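Local coordinates for protein beta-1,3-xylanase (Alcaligenes sp., PDB 2COV) that binds carbohydrate through its family 31 module, probably helping a beta-1,3-xylanase to attach to beta-1,3-xylan, at residues Q21-Y26 and V39-Y44; F59-G64 and I88-Q93; L69-E74 and Q82-N87. All coordinates share one frame; numbering follows the deposited sequence.

Interaction 1: residues Q21-Y26 and V39-Y44; sequences QEIEVY and VCLNDY
Val25 and Val39 press together inside an immunoglobulin-like beta-sandwich, where strands 22-26 and 39-41 face each other across the core instead of pairing edge to edge. Their axes come within 7.3 Å, wider than the spacing of paired strands, at an angle of 134°; no hydrogen bond joins the two segments. Apolar packing therefore carries the contact. The two valines slide past each other in opposite senses, and CG1 of Val25, set anti to its own backbone N (chi1 177°), meets CG1 of Val39 at 3.5 Å, tighter than ordinary methyl contact. Leu41 forks over two alternate residues of the other strand, Val25 and Ile23: its CD1 lies 4.1 Å from Val25 CG2, and its CD2 4.0 Å from Ile23 CG2, so one side chain bridges residues that both point inward. Leu69 packs on Val25 and Leu41, and Phe59 on Leu41, extending the apolar cluster to strands 66-75 and 54-60.

Polar and covalent links of segment 39-44 hold its own turn and tie it to neighbouring residues. A type I' turn from Leu41 to Tyr44 reverses the chain, closed by a reciprocal backbone pair, Leu41 N to Tyr44 O and Tyr44 N to Leu41 O, each 3.0 Å. Within it, Asp43 forms a salt bridge with Lys68, and Asn42 OD1 accepts a hydrogen bond from Lys68 N. Cys40 points away from strand 22-26, its SG bonded to Cys45 in a disulfide, while its carbonyl O stays on the core side, 4.3 Å from Val25 CG1.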
ATOM      1  N   GLN A  21     -16.856  17.742 -18.567  1.00 20.95           N
ATOM      2  CA  GLN A  21     -15.782  17.803 -17.576  1.00 21.43           C
ATOM      3  C   GLN A  21     -16.095  16.968 -16.330  1.00 17.94           C
ATOM      4  O   GLN A  21     -15.478  17.180 -15.337  1.00 17.74           O
ATOM      5  CB  GLN A  21     -15.427  19.202 -17.174  1.00 24.16           C
ATOM      6  CG  GLN A  21     -16.634  19.840 -16.473  1.00 29.59           C
ATOM      7  CD  GLN A  21     -17.403  20.649 -17.450  1.00 33.86           C
ATOM      8  OE1 GLN A  21     -18.570  20.321 -17.760  1.00 36.22           O
ATOM      9  NE2 GLN A  21     -16.727  21.684 -18.028  1.00 39.44           N
ATOM     10  N   GLU A  22     -17.043  16.043 -16.406  1.00 18.40           N
ATOM     11  CA  GLU A  22     -17.393  15.213 -15.242  1.00 16.28           C
ATOM     12  C   GLU A  22     -17.641  13.749 -15.656  1.00 15.95           C
ATOM     13  O   GLU A  22     -18.390  13.444 -16.588  1.00 15.30           O
ATOM     14  CB  GLU A  22     -18.648  15.739 -14.517  1.00 17.67           C
ATOM     15  CG  GLU A  22     -18.372  16.959 -13.550  1.00 22.95           C
ATOM     16  CD  GLU A  22     -19.490  17.209 -12.562  1.00 23.63           C
ATOM     17  OE1 GLU A  22     -19.147  17.925 -11.564  1.00 29.39           O
ATOM     18  OE2 GLU A  22     -20.647  16.701 -12.810  1.00 25.29           O
ATOM     19  N   ILE A  23     -17.033  12.857 -14.886  1.00 14.24           N
ATOM     20  CA  ILE A  23     -17.152  11.402 -15.027  1.00 13.66           C
ATOM     21  C   ILE A  23     -17.762  10.862 -13.737  1.00 12.62           C
ATOM     22  O   ILE A  23     -17.402  11.326 -12.682  1.00 14.45           O
ATOM     23  CB  ILE A  23     -15.762  10.763 -15.294  1.00 13.75           C
ATOM     24  CG1 ILE A  23     -15.895   9.278 -15.634  1.00 14.81           C
ATOM     25  CG2 ILE A  23     -14.816  10.975 -14.128  1.00 13.92           C
ATOM     26  CD1 ILE A  23     -14.566   8.653 -15.960  1.00 14.05           C
ATOM     27  N   GLU A  24     -18.708   9.918 -13.856  1.00 13.17           N
ATOM     28  CA  GLU A  24     -19.202   9.204 -12.679  1.00 13.94           C
ATOM     29  C   GLU A  24     -18.555   7.825 -12.751  1.00 13.79           C
ATOM     30  O   GLU A  24     -18.748   7.093 -13.699  1.00 14.31           O
ATOM     31  CB  GLU A  24     -20.719   9.088 -12.747  1.00 14.99           C
ATOM     32  CG  GLU A  24     -21.274   8.258 -11.560  1.00 14.09           C
ATOM     33  CD  GLU A  24     -22.760   8.117 -11.555  1.00 19.15           C
ATOM     34  OE1 GLU A  24     -23.287   7.542 -12.499  1.00 23.50           O
ATOM     35  OE2 GLU A  24     -23.387   8.499 -10.594  1.00 21.80           O
ATOM     36  N   VAL A  25     -17.901   7.464 -11.689  1.00 12.41           N
ATOM     37  CA  VAL A  25     -17.271   6.142 -11.531  1.00 11.53           C
ATOM     38  C   VAL A  25     -18.181   5.328 -10.664  1.00 11.07           C
ATOM     39  O   VAL A  25     -18.731   5.823  -9.680  1.00 11.75           O
ATOM     40  CB  VAL A  25     -15.876   6.267 -10.913  1.00 12.33           C
ATOM     41  CG1 VAL A  25     -15.248   4.916 -10.692  1.00 13.20           C
ATOM     42  CG2 VAL A  25     -14.971   7.186 -11.775  1.00 13.37           C
ATOM     43  N   TYR A  26     -18.429   4.086 -11.008  1.00 11.75           N
ATOM     44  CA  TYR A  26     -19.305   3.250 -10.203  1.00 11.47           C
ATOM     45  C   TYR A  26     -18.895   1.790 -10.219  1.00 11.63           C
ATOM     46  O   TYR A  26     -18.182   1.297 -11.058  1.00 11.93           O
ATOM     47  CB  TYR A  26     -20.745   3.379 -10.675  1.00 11.88           C
ATOM     48  CG  TYR A  26     -21.024   2.806 -12.067  1.00 12.15           C
ATOM     49  CD1 TYR A  26     -21.320   1.470 -12.246  1.00 13.66           C
ATOM     50  CD2 TYR A  26     -21.043   3.624 -13.204  1.00 13.47           C
ATOM     51  CE1 TYR A  26     -21.589   0.948 -13.505  1.00 14.21           C
ATOM     52  CE2 TYR A  26     -21.318   3.102 -14.432  1.00 15.62           C
ATOM     53  CZ  TYR A  26     -21.575   1.782 -14.607  1.00 15.58           C
ATOM     54  OH  TYR A  26     -21.878   1.281 -15.877  1.00 16.63           O
ATOM     55  N   VAL A  39     -14.824   5.333  -3.882  1.00 11.04           N
ATOM     56  CA  VAL A  39     -14.660   5.371  -5.312  1.00 11.82           C
ATOM     57  C   VAL A  39     -13.556   6.382  -5.586  1.00 11.22           C
ATOM     58  O   VAL A  39     -13.563   7.453  -5.035  1.00 11.85           O
ATOM     59  CB  VAL A  39     -15.999   5.805  -5.935  1.00 13.82           C
ATOM     60  CG1 VAL A  39     -15.852   5.849  -7.381  1.00 13.92           C
ATOM     61  CG2 VAL A  39     -17.146   4.860  -5.518  1.00 14.00           C
ATOM     62  N   CYS A  40     -12.647   6.047  -6.500  1.00 11.52           N
ATOM     63  CA  CYS A  40     -11.480   6.909  -6.750  1.00 11.62           C
ATOM     64  C   CYS A  40     -11.204   7.036  -8.232  1.00 12.43           C
ATOM     65  O   CYS A  40     -11.444   6.108  -9.034  1.00 11.56           O
ATOM     66  CB  CYS A  40     -10.199   6.352  -6.113  1.00 13.74           C
ATOM     67  SG  CYS A  40     -10.415   5.567  -4.508  1.00 14.38           S
ATOM     68  N   LEU A  41     -10.643   8.194  -8.565  1.00 11.14           N
ATOM     69  CA  LEU A  41     -10.151   8.466  -9.926  1.00 11.67           C
ATOM     70  C   LEU A  41      -8.711   8.928  -9.752  1.00 12.25           C
ATOM     71  O   LEU A  41      -8.448   9.926  -9.073  1.00 12.71           O
ATOM     72  CB  LEU A  41     -10.973   9.617 -10.561  1.00 12.68           C
ATOM     73  CG  LEU A  41     -10.723   9.840 -12.021  1.00 13.51           C
ATOM     74  CD1 LEU A  41     -11.373   8.768 -12.829  1.00 15.31           C
ATOM     75  CD2 LEU A  41     -11.219  11.243 -12.501  1.00 14.66           C
ATOM     76  N   ASN A  42      -7.788   8.205 -10.357  1.00 12.18           N
ATOM     77  CA  ASN A  42      -6.391   8.497 -10.185  1.00 12.65           C
ATOM     78  C   ASN A  42      -5.976   8.641  -8.728  1.00 12.77           C
ATOM     79  O   ASN A  42      -5.124   9.493  -8.342  1.00 14.46           O
ATOM     80  CB  ASN A  42      -5.925   9.744 -10.981  1.00 13.34           C
ATOM     81  CG  ASN A  42      -5.835   9.530 -12.457  1.00 14.38           C
ATOM     82  OD1 ASN A  42      -5.989   8.393 -12.961  1.00 15.46           O
ATOM     83  ND2 ASN A  42      -5.609  10.592 -13.198  1.00 15.81           N
ATOM     84  N   ASP A  43      -6.509   7.755  -7.884  1.00 12.52           N
ATOM     85  CA  ASP A  43      -6.167   7.694  -6.469  1.00 13.45           C
ATOM     86  C   ASP A  43      -6.635   8.891  -5.632  1.00 13.27           C
ATOM     87  O   ASP A  43      -6.212   9.077  -4.498  1.00 15.32           O
ATOM     88  CB  ASP A  43      -4.640   7.439  -6.199  1.00 15.71           C
ATOM     89  CG  ASP A  43      -4.057   6.414  -7.115  1.00 19.13           C
ATOM     90  OD1 ASP A  43      -3.173   6.746  -7.984  1.00 21.07           O
ATOM     91  OD2 ASP A  43      -4.515   5.252  -7.019  1.00 20.22           O
ATOM     92  N   TYR A  44      -7.531   9.706  -6.199  1.00 13.14           N
ATOM     93  CA  TYR A  44      -8.288  10.729  -5.450  1.00 12.03           C
ATOM     94  C   TYR A  44      -9.608  10.048  -5.081  1.00 11.76           C
ATOM     95  O   TYR A  44     -10.347   9.686  -5.982  1.00 12.59           O
ATOM     96  CB  TYR A  44      -8.506  11.950  -6.325  1.00 13.28           C
ATOM     97  CG  TYR A  44      -9.349  12.990  -5.660  1.00 13.11           C
ATOM     98  CD1 TYR A  44      -8.781  13.934  -4.850  1.00 13.98           C
ATOM     99  CD2 TYR A  44     -10.709  13.033  -5.867  1.00 14.48           C
ATOM    100  CE1 TYR A  44      -9.583  14.891  -4.244  1.00 14.85           C
ATOM    101  CE2 TYR A  44     -11.484  14.020  -5.231  1.00 14.84           C
ATOM    102  CZ  TYR A  44     -10.919  14.900  -4.407  1.00 14.96           C
ATOM    103  OH  TYR A  44     -11.689  15.883  -3.796  1.00 16.73           O
TER

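Interaction 2: residues F59-G64 and I88-Q93; sequences FNAVLG and ITFTTQ
Leu63 and Phe90 come together where two strands of the immunoglobulin-like sandwich run out into loops, and the chain directions of 61-64 and 89-92 lie almost at right angles, 97° apart. One backbone bond joins them: Gly64 N donates to Phe90 O at 2.8 Å, nearly straight at 168° and in the carbonyl plane.

The Phe90 side chain does most of the remaining work. With CG anti to the backbone N (chi1 -180°), the ring reaches across to segment 61-64. Leu63 CD2 sits over the centre of one face, a CH-pi contact 3.9 Å from the centroid, while Val62 O lies in the ring plane at the edge, 3.5 Å from Phe90 CD2. Ala61 CB approaches obliquely, 3.6 Å from the same Phe90 CD2. Ile23, Phe15, Tyr17 and Tyr67 also touch the ring, tying it to three further strands. Replacing Phe90 with an alanine would probably open a gap beside Ala61 and rob the Leu63 methyl of the surface it rests on. Beyond the ring, Thr89 OG1 is hydrogen-bonded to Asp66 OD2. Leu63 CD2 also reaches the following residues, lying 3.6 Å from Thr91 C and 4.0 Å from Thr92 CG2.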
ATOM      1  N   PHE A  59     -16.466  13.000 -10.499  1.00 13.20           N
ATOM      2  CA  PHE A  59     -15.162  13.644 -10.445  1.00 13.16           C
ATOM      3  C   PHE A  59     -14.985  14.526 -11.663  1.00 13.50           C
ATOM      4  O   PHE A  59     -15.605  14.312 -12.689  1.00 14.07           O
ATOM      5  CB  PHE A  59     -14.066  12.555 -10.549  1.00 13.46           C
ATOM      6  CG  PHE A  59     -14.119  11.522  -9.453  1.00 13.30           C
ATOM      7  CD1 PHE A  59     -14.922  10.430  -9.577  1.00 12.87           C
ATOM      8  CD2 PHE A  59     -13.380  11.662  -8.329  1.00 14.20           C
ATOM      9  CE1 PHE A  59     -14.996   9.496  -8.552  1.00 13.04           C
ATOM     10  CE2 PHE A  59     -13.403  10.717  -7.332  1.00 14.72           C
ATOM     11  CZ  PHE A  59     -14.232   9.640  -7.451  1.00 13.79           C
ATOM     12  N   ASN A  60     -14.091  15.494 -11.541  1.00 14.33           N
ATOM     13  CA  ASN A  60     -13.637  16.250 -12.707  1.00 15.14           C
ATOM     14  C   ASN A  60     -12.854  15.320 -13.625  1.00 14.90           C
ATOM     15  O   ASN A  60     -12.068  14.499 -13.126  1.00 16.13           O
ATOM     16  CB  ASN A  60     -12.721  17.393 -12.288  1.00 14.87           C
ATOM     17  CG  ASN A  60     -13.383  18.385 -11.364  1.00 16.00           C
ATOM     18  OD1 ASN A  60     -14.532  18.804 -11.557  1.00 20.88           O
ATOM     19  ND2 ASN A  60     -12.633  18.770 -10.353  1.00 17.55           N
ATOM     20  N   ALA A  61     -12.989  15.465 -14.915  1.00 14.66           N
ATOM     21  CA  ALA A  61     -12.210  14.687 -15.883  1.00 15.71           C
ATOM     22  C   ALA A  61     -12.153  15.412 -17.208  1.00 16.36           C
ATOM     23  O   ALA A  61     -12.881  16.379 -17.454  1.00 17.37           O
ATOM     24  CB  ALA A  61     -12.801  13.296 -16.072  1.00 16.43           C
ATOM     25  N   VAL A  62     -11.334  14.896 -18.112  1.00 16.44           N
ATOM     26  CA  VAL A  62     -11.152  15.489 -19.451  1.00 17.56           C
ATOM     27  C   VAL A  62     -11.350  14.383 -20.470  1.00 16.27           C
ATOM     28  O   VAL A  62     -10.698  13.356 -20.399  1.00 17.22           O
ATOM     29  CB  VAL A  62      -9.764  16.086 -19.590  1.00 17.33           C
ATOM     30  CG1 VAL A  62      -9.506  16.566 -21.028  1.00 17.73           C
ATOM     31  CG2 VAL A  62      -9.606  17.192 -18.617  1.00 19.05           C
ATOM     32  N   LEU A  63     -12.266  14.564 -21.393  1.00 17.08           N
ATOM     33  CA  LEU A  63     -12.507  13.592 -22.441  1.00 17.93           C
ATOM     34  C   LEU A  63     -11.223  13.232 -23.183  1.00 18.38           C
ATOM     35  O   LEU A  63     -10.467  14.129 -23.572  1.00 20.01           O
ATOM     36  CB  LEU A  63     -13.556  14.079 -23.437  1.00 18.80           C
ATOM     37  CG  LEU A  63     -14.987  14.016 -22.972  1.00 20.85           C
ATOM     38  CD1 LEU A  63     -15.818  14.911 -23.910  1.00 25.14           C
ATOM     39  CD2 LEU A  63     -15.453  12.572 -22.939  1.00 21.48           C
ATOM     40  N   GLY A  64     -11.001  11.912 -23.388  1.00 17.60           N
ATOM     41  CA  GLY A  64      -9.842  11.402 -24.092  1.00 18.16           C
ATOM     42  C   GLY A  64      -8.649  11.156 -23.246  1.00 18.96           C
ATOM     43  O   GLY A  64      -7.681  10.586 -23.760  1.00 20.60           O
ATOM     44  N   ILE A  88      -9.052   3.117 -17.656  1.00 12.03           N
ATOM     45  CA  ILE A  88     -10.024   3.468 -18.687  1.00 13.69           C
ATOM     46  C   ILE A  88      -9.589   4.752 -19.415  1.00 14.14           C
ATOM     47  O   ILE A  88      -8.740   5.497 -18.941  1.00 14.52           O
ATOM     48  CB  ILE A  88     -11.500   3.615 -18.138  1.00 13.62           C
ATOM     49  CG1 ILE A  88     -11.625   4.749 -17.132  1.00 14.09           C
ATOM     50  CG2 ILE A  88     -11.948   2.317 -17.536  1.00 14.49           C
ATOM     51  CD1 ILE A  88     -11.835   6.179 -17.730  1.00 15.63           C
ATOM     52  N   THR A  89     -10.165   4.920 -20.578  1.00 15.75           N
ATOM     53  CA  THR A  89     -10.158   6.212 -21.276  1.00 16.55           C
ATOM     54  C   THR A  89     -11.524   6.874 -21.166  1.00 15.80           C
ATOM     55  O   THR A  89     -12.521   6.225 -21.405  1.00 16.58           O
ATOM     56  CB  THR A  89      -9.764   5.998 -22.734  1.00 19.55           C
ATOM     57  OG1 THR A  89      -8.461   5.397 -22.807  1.00 20.05           O
ATOM     58  CG2 THR A  89      -9.769   7.335 -23.527  1.00 19.23           C
ATOM     59  N   PHE A  90     -11.550   8.119 -20.767  1.00 16.11           N
ATOM     60  CA  PHE A  90     -12.814   8.798 -20.582  1.00 16.15           C
ATOM     61  C   PHE A  90     -13.453   9.179 -21.914  1.00 15.82           C
ATOM     62  O   PHE A  90     -12.819   9.876 -22.721  1.00 17.17           O
ATOM     63  CB  PHE A  90     -12.632  10.026 -19.704  1.00 16.63           C
ATOM     64  CG  PHE A  90     -13.876  10.821 -19.433  1.00 14.94           C
ATOM     65  CD1 PHE A  90     -15.067  10.214 -19.248  1.00 16.10           C
ATOM     66  CD2 PHE A  90     -13.809  12.191 -19.370  1.00 16.68           C
ATOM     67  CE1 PHE A  90     -16.203  10.940 -18.989  1.00 17.77           C
ATOM     68  CE2 PHE A  90     -14.917  12.935 -19.094  1.00 15.98           C
ATOM     69  CZ  PHE A  90     -16.125  12.319 -18.924  1.00 16.89           C
ATOM     70  N   THR A  91     -14.625   8.619 -22.172  1.00 17.39           N
ATOM     71  CA  THR A  91     -15.390   8.830 -23.387  1.00 17.96           C
ATOM     72  C   THR A  91     -16.817   9.220 -23.008  1.00 18.69           C
ATOM     73  O   THR A  91     -17.155   9.256 -21.841  1.00 18.06           O
ATOM     74  CB  THR A  91     -15.532   7.508 -24.190  1.00 17.95           C
ATOM     75  OG1 THR A  91     -16.277   6.541 -23.389  1.00 20.66           O
ATOM     76  CG2 THR A  91     -14.158   6.857 -24.494  1.00 19.34           C
ATOM     77  N   THR A  92     -17.650   9.417 -24.044  1.00 19.21           N
ATOM     78  CA  THR A  92     -19.016   9.834 -23.866  1.00 18.88           C
ATOM     79  C   THR A  92     -20.004   8.682 -23.576  1.00 19.03           C
ATOM     80  O   THR A  92     -21.210   8.918 -23.562  1.00 20.12           O
ATOM     81  CB  THR A  92     -19.500  10.645 -25.053  1.00 20.55           C
ATOM     82  OG1 THR A  92     -19.329   9.783 -26.179  1.00 21.91           O
ATOM     83  CG2 THR A  92     -18.702  11.943 -25.159  1.00 21.51           C
ATOM     84  N   GLN A  93     -19.519   7.466 -23.206  1.00 17.79           N
ATOM     85  CA  GLN A  93     -20.478   6.375 -22.932  1.00 18.76           C
ATOM     86  C   GLN A  93     -21.353   6.671 -21.724  1.00 17.41           C
ATOM     87  O   GLN A  93     -20.869   7.223 -20.769  1.00 18.15           O
ATOM     88  CB  GLN A  93     -19.738   5.059 -22.673  1.00 18.21           C
ATOM     89  CG  GLN A  93     -18.897   5.014 -21.412  1.00 18.87           C
ATOM     90  CD  GLN A  93     -18.255   3.639 -21.156  1.00 19.78           C
ATOM     91  OE1 GLN A  93     -17.710   3.014 -22.077  1.00 20.20           O
ATOM     92  NE2 GLN A  93     -18.296   3.191 -19.935  1.00 17.17           N
TER

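Interaction 3: residues L69-E74 and Q82-N87; sequences LTFKVE and QILDRN
Leu69 N donates to Arg86 O at 2.7 Å, the shortest polar bond of a continuous antiparallel ladder, arriving tilted 23° from the carbonyl plane. Arg86 N answers to Leu69 O, and the same reciprocal pairing recurs at Phe71 with Leu84 and at Val73 with Gln82. Leu84 N to Phe71 O is the straightest of these bonds, 171° at the hydrogen. At the non-hydrogen-bonded pairs between them, CA-H...O contacts fill in, such as Asp85 CA to Leu69 O at 3.2 Å.

On the face carrying Thr70, Lys72, Ile83 and Asp85, one side-chain bond crosses the strands: Thr70 OG1 donates to Asp85 OD1 at 2.8 Å. Placing OG1 anti to the carbonyl carbon (chi1 -57°) aims it at the carboxylate, and brings Thr70 CG2 alongside at 3.3 Å from the same OD1. Next to this pair Ile83 is spread over two neighbours, its CG2 3.8 Å from Thr70 CG2 and its CG1 4.0 Å from Lys72 CG.

The face carrying Leu69, Phe71, Val73 and Leu84 is apolar apart from Gln82 and Arg86. Leu84 CD1 meets the edge of the Phe71 ring, 4.1 Å from CD2, while His27, Trp32 and Phe55 bring their own rings against Phe71. The aliphatic part of Arg86 lies beside Leu69, and its NH1 is hydrogen-bonded to Phe13 O.

Residues 82-86 also pair antiparallel with a strand of a neighbouring subunit, carrying the sheet on across the interface. This is a regular beta hairpin, formed by the last two strands of the immunoglobulin-like sandwich, with its outer strand used for assembly.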
ATOM      1  N   LEU A  69      -9.325   3.858 -12.408  1.00 10.95           N
ATOM      2  CA  LEU A  69     -10.481   3.770 -11.482  1.00 10.50           C
ATOM      3  C   LEU A  69     -10.125   2.876 -10.337  1.00 11.06           C
ATOM      4  O   LEU A  69      -9.507   1.814 -10.543  1.00 11.51           O
ATOM      5  CB  LEU A  69     -11.680   3.153 -12.233  1.00 11.60           C
ATOM      6  CG  LEU A  69     -12.082   3.737 -13.597  1.00 11.87           C
ATOM      7  CD1 LEU A  69     -13.397   3.098 -14.083  1.00 12.93           C
ATOM      8  CD2 LEU A  69     -12.155   5.252 -13.523  1.00 12.89           C
ATOM      9  N   THR A  70     -10.588   3.199  -9.139  1.00 11.61           N
ATOM     10  CA  THR A  70     -10.452   2.270  -8.010  1.00 10.37           C
ATOM     11  C   THR A  70     -11.757   2.263  -7.231  1.00 10.75           C
ATOM     12  O   THR A  70     -12.432   3.261  -7.067  1.00 11.15           O
ATOM     13  CB  THR A  70      -9.357   2.735  -7.026  1.00 11.59           C
ATOM     14  OG1 THR A  70      -8.117   2.870  -7.741  1.00 13.29           O
ATOM     15  CG2 THR A  70      -9.135   1.821  -5.849  1.00 13.17           C
ATOM     16  N   PHE A  71     -12.084   1.040  -6.788  1.00 10.62           N
ATOM     17  CA  PHE A  71     -13.190   0.845  -5.870  1.00  9.81           C
ATOM     18  C   PHE A  71     -12.665   0.066  -4.697  1.00 10.37           C
ATOM     19  O   PHE A  71     -12.020  -0.985  -4.859  1.00 11.26           O
ATOM     20  CB  PHE A  71     -14.326   0.054  -6.511  1.00 10.01           C
ATOM     21  CG  PHE A  71     -15.533  -0.128  -5.625  1.00 10.86           C
ATOM     22  CD1 PHE A  71     -16.183   0.970  -5.113  1.00 11.11           C
ATOM     23  CD2 PHE A  71     -16.012  -1.344  -5.246  1.00 11.90           C
ATOM     24  CE1 PHE A  71     -17.259   0.863  -4.246  1.00 12.34           C
ATOM     25  CE2 PHE A  71     -17.115  -1.492  -4.425  1.00 12.78           C
ATOM     26  CZ  PHE A  71     -17.706  -0.406  -3.923  1.00 13.14           C
ATOM     27  N   LYS A  72     -12.854   0.637  -3.519  1.00 10.67           N
ATOM     28  CA  LYS A  72     -12.475   0.028  -2.257  1.00 10.02           C
ATOM     29  C   LYS A  72     -13.707  -0.206  -1.412  1.00 10.28           C
ATOM     30  O   LYS A  72     -14.522   0.680  -1.274  1.00 11.27           O
ATOM     31  CB  LYS A  72     -11.517   0.928  -1.449  1.00 10.07           C
ATOM     32  CG  LYS A  72     -10.429   1.590  -2.198  1.00 12.52           C
ATOM     33  CD  LYS A  72      -9.474   2.333  -1.313  1.00 14.44           C
ATOM     34  CE  LYS A  72      -8.387   3.049  -2.085  1.00 15.76           C
ATOM     35  NZ  LYS A  72      -7.465   3.803  -1.207  1.00 19.37           N
ATOM     36  N   VAL A  73     -13.842  -1.397  -0.858  1.00  9.82           N
ATOM     37  CA  VAL A  73     -15.043  -1.708  -0.138  1.00  9.85           C
ATOM     38  C   VAL A  73     -14.815  -2.560   1.071  1.00 10.20           C
ATOM     39  O   VAL A  73     -14.058  -3.539   1.021  1.00 10.79           O
ATOM     40  CB  VAL A  73     -16.101  -2.320  -1.104  1.00 10.53           C
ATOM     41  CG1 VAL A  73     -15.701  -3.696  -1.692  1.00 11.31           C
ATOM     42  CG2 VAL A  73     -17.473  -2.406  -0.426  1.00 11.20           C
ATOM     43  N   GLU A  74     -15.466  -2.219   2.171  1.00 10.24           N
ATOM     44  CA  GLU A  74     -15.491  -3.027   3.408  1.00 10.26           C
ATOM     45  C   GLU A  74     -16.198  -4.318   3.130  1.00  9.88           C
ATOM     46  O   GLU A  74     -17.190  -4.374   2.441  1.00 10.60           O
ATOM     47  CB  GLU A  74     -16.252  -2.212   4.455  1.00 10.74           C
ATOM     48  CG  GLU A  74     -16.136  -2.715   5.848  1.00 12.00           C
ATOM     49  CD  GLU A  74     -17.038  -3.898   6.190  1.00 11.40           C
ATOM     50  OE1 GLU A  74     -18.241  -3.921   5.838  1.00 11.73           O
ATOM     51  OE2 GLU A  74     -16.502  -4.823   6.892  1.00 12.95           O
ATOM     52  N   GLN A  82     -11.977  -5.412  -0.031  1.00 10.50           N
ATOM     53  CA  GLN A  82     -11.577  -5.661  -1.412  1.00 10.45           C
ATOM     54  C   GLN A  82     -11.253  -4.336  -2.072  1.00 11.05           C
ATOM     55  O   GLN A  82     -11.909  -3.346  -1.825  1.00 11.74           O
ATOM     56  CB  GLN A  82     -12.703  -6.366  -2.152  1.00 12.05           C
ATOM     57  CG  GLN A  82     -13.055  -7.675  -1.741  1.00 15.04           C
ATOM     58  CD  GLN A  82     -13.982  -8.394  -2.732  1.00 15.95           C
ATOM     59  OE1 GLN A  82     -13.830  -8.191  -3.870  1.00 19.66           O
ATOM     60  NE2 GLN A  82     -14.896  -9.233  -2.226  1.00 20.13           N
ATOM     61  N   ILE A  83     -10.193  -4.343  -2.862  1.00 10.68           N
ATOM     62  CA  ILE A  83      -9.792  -3.189  -3.668  1.00 11.17           C
ATOM     63  C   ILE A  83      -9.620  -3.600  -5.097  1.00 11.01           C
ATOM     64  O   ILE A  83      -8.905  -4.510  -5.388  1.00 13.00           O
ATOM     65  CB  ILE A  83      -8.515  -2.516  -3.113  1.00 12.85           C
ATOM     66  CG1 ILE A  83      -8.738  -2.047  -1.660  1.00 14.71           C
ATOM     67  CG2 ILE A  83      -8.119  -1.341  -4.009  1.00 14.16           C
ATOM     68  CD1 ILE A  83      -7.583  -1.328  -1.060  1.00 18.25           C
ATOM     69  N   LEU A  84     -10.313  -2.924  -5.977  1.00 10.73           N
ATOM     70  CA  LEU A  84     -10.313  -3.189  -7.407  1.00 10.32           C
ATOM     71  C   LEU A  84      -9.794  -1.995  -8.180  1.00 11.60           C
ATOM     72  O   LEU A  84     -10.249  -0.899  -7.890  1.00 11.60           O
ATOM     73  CB  LEU A  84     -11.719  -3.536  -7.934  1.00 11.60           C
ATOM     74  CG  LEU A  84     -12.433  -4.732  -7.346  1.00 13.44           C
ATOM     75  CD1 LEU A  84     -13.240  -4.294  -6.142  1.00 18.78           C
ATOM     76  CD2 LEU A  84     -13.431  -5.296  -8.275  1.00 15.62           C
ATOM     77  N   ASP A  85      -8.884  -2.226  -9.136  1.00 11.19           N
ATOM     78  CA  ASP A  85      -8.397  -1.168  -9.993  1.00 11.88           C
ATOM     79  C   ASP A  85      -8.632  -1.516 -11.429  1.00 10.86           C
ATOM     80  O   ASP A  85      -8.392  -2.655 -11.819  1.00 11.34           O
ATOM     81  CB  ASP A  85      -6.888  -0.917  -9.772  1.00 12.32           C
ATOM     82  CG  ASP A  85      -6.466  -0.625  -8.302  1.00 16.24           C
ATOM     83  OD1 ASP A  85      -6.959   0.338  -7.758  1.00 18.18           O
ATOM     84  OD2 ASP A  85      -5.632  -1.404  -7.671  1.00 19.22           O
ATOM     85  N   ARG A  86      -8.969  -0.526 -12.254  1.00 11.35           N
ATOM     86  CA  ARG A  86      -8.926  -0.725 -13.727  1.00 10.69           C
ATOM     87  C   ARG A  86      -8.609   0.581 -14.405  1.00 10.36           C
ATOM     88  O   ARG A  86      -9.108   1.625 -13.992  1.00 11.37           O
ATOM     89  CB  ARG A  86     -10.210  -1.313 -14.200  1.00 12.23           C
ATOM     90  CG  ARG A  86     -11.396  -0.409 -14.265  1.00 11.75           C
ATOM     91  CD  ARG A  86     -12.667  -1.070 -14.919  1.00 14.92           C
ATOM     92  NE  ARG A  86     -12.388  -1.296 -16.359  1.00 15.51           N
ATOM     93  CZ  ARG A  86     -13.317  -1.219 -17.320  1.00 19.39           C
ATOM     94  NH1 ARG A  86     -14.607  -1.013 -17.096  1.00 22.28           N
ATOM     95  NH2 ARG A  86     -12.961  -1.403 -18.584  1.00 22.79           N
ATOM     96  N   ASN A  87      -7.906   0.523 -15.514  1.00 11.40           N
ATOM     97  CA  ASN A  87      -7.633   1.726 -16.329  1.00 11.64           C
ATOM     98  C   ASN A  87      -8.630   1.872 -17.428  1.00 12.00           C
ATOM     99  O   ASN A  87      -9.014   0.888 -18.092  1.00 12.70           O
ATOM    100  CB  ASN A  87      -6.234   1.639 -16.968  1.00 11.75           C
ATOM    101  CG  ASN A  87      -5.109   1.605 -15.997  1.00 12.73           C
ATOM    102  OD1 ASN A  87      -5.242   2.018 -14.857  1.00 12.32           O
ATOM    103  ND2 ASN A  87      -3.937   1.117 -16.496  1.00 13.81           N
TER

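All three contacts belong to one small immunoglobulin-like sandwich. Interaction 1 lies nearest the centre of the chain and comes first in sequence; interaction 3 follows, nested within the loop that interaction 2 closes. Centres of interactions 1 and 2 are about 9 Å apart, joined through neighbouring strands 22-28 and 54-60, with Leu41 packing on Asn60. Interactions 1 and 3, about 11 Å apart between centres, share the pairing of strands 37-41 and 66-75. Interactions 2 and 3 are about 18 Å apart but both use strand 80-89. Leu69 of interaction 3 also packs on Ile88 of interaction 2, so core, edge hairpin and strand-end loops are packed together in the same module.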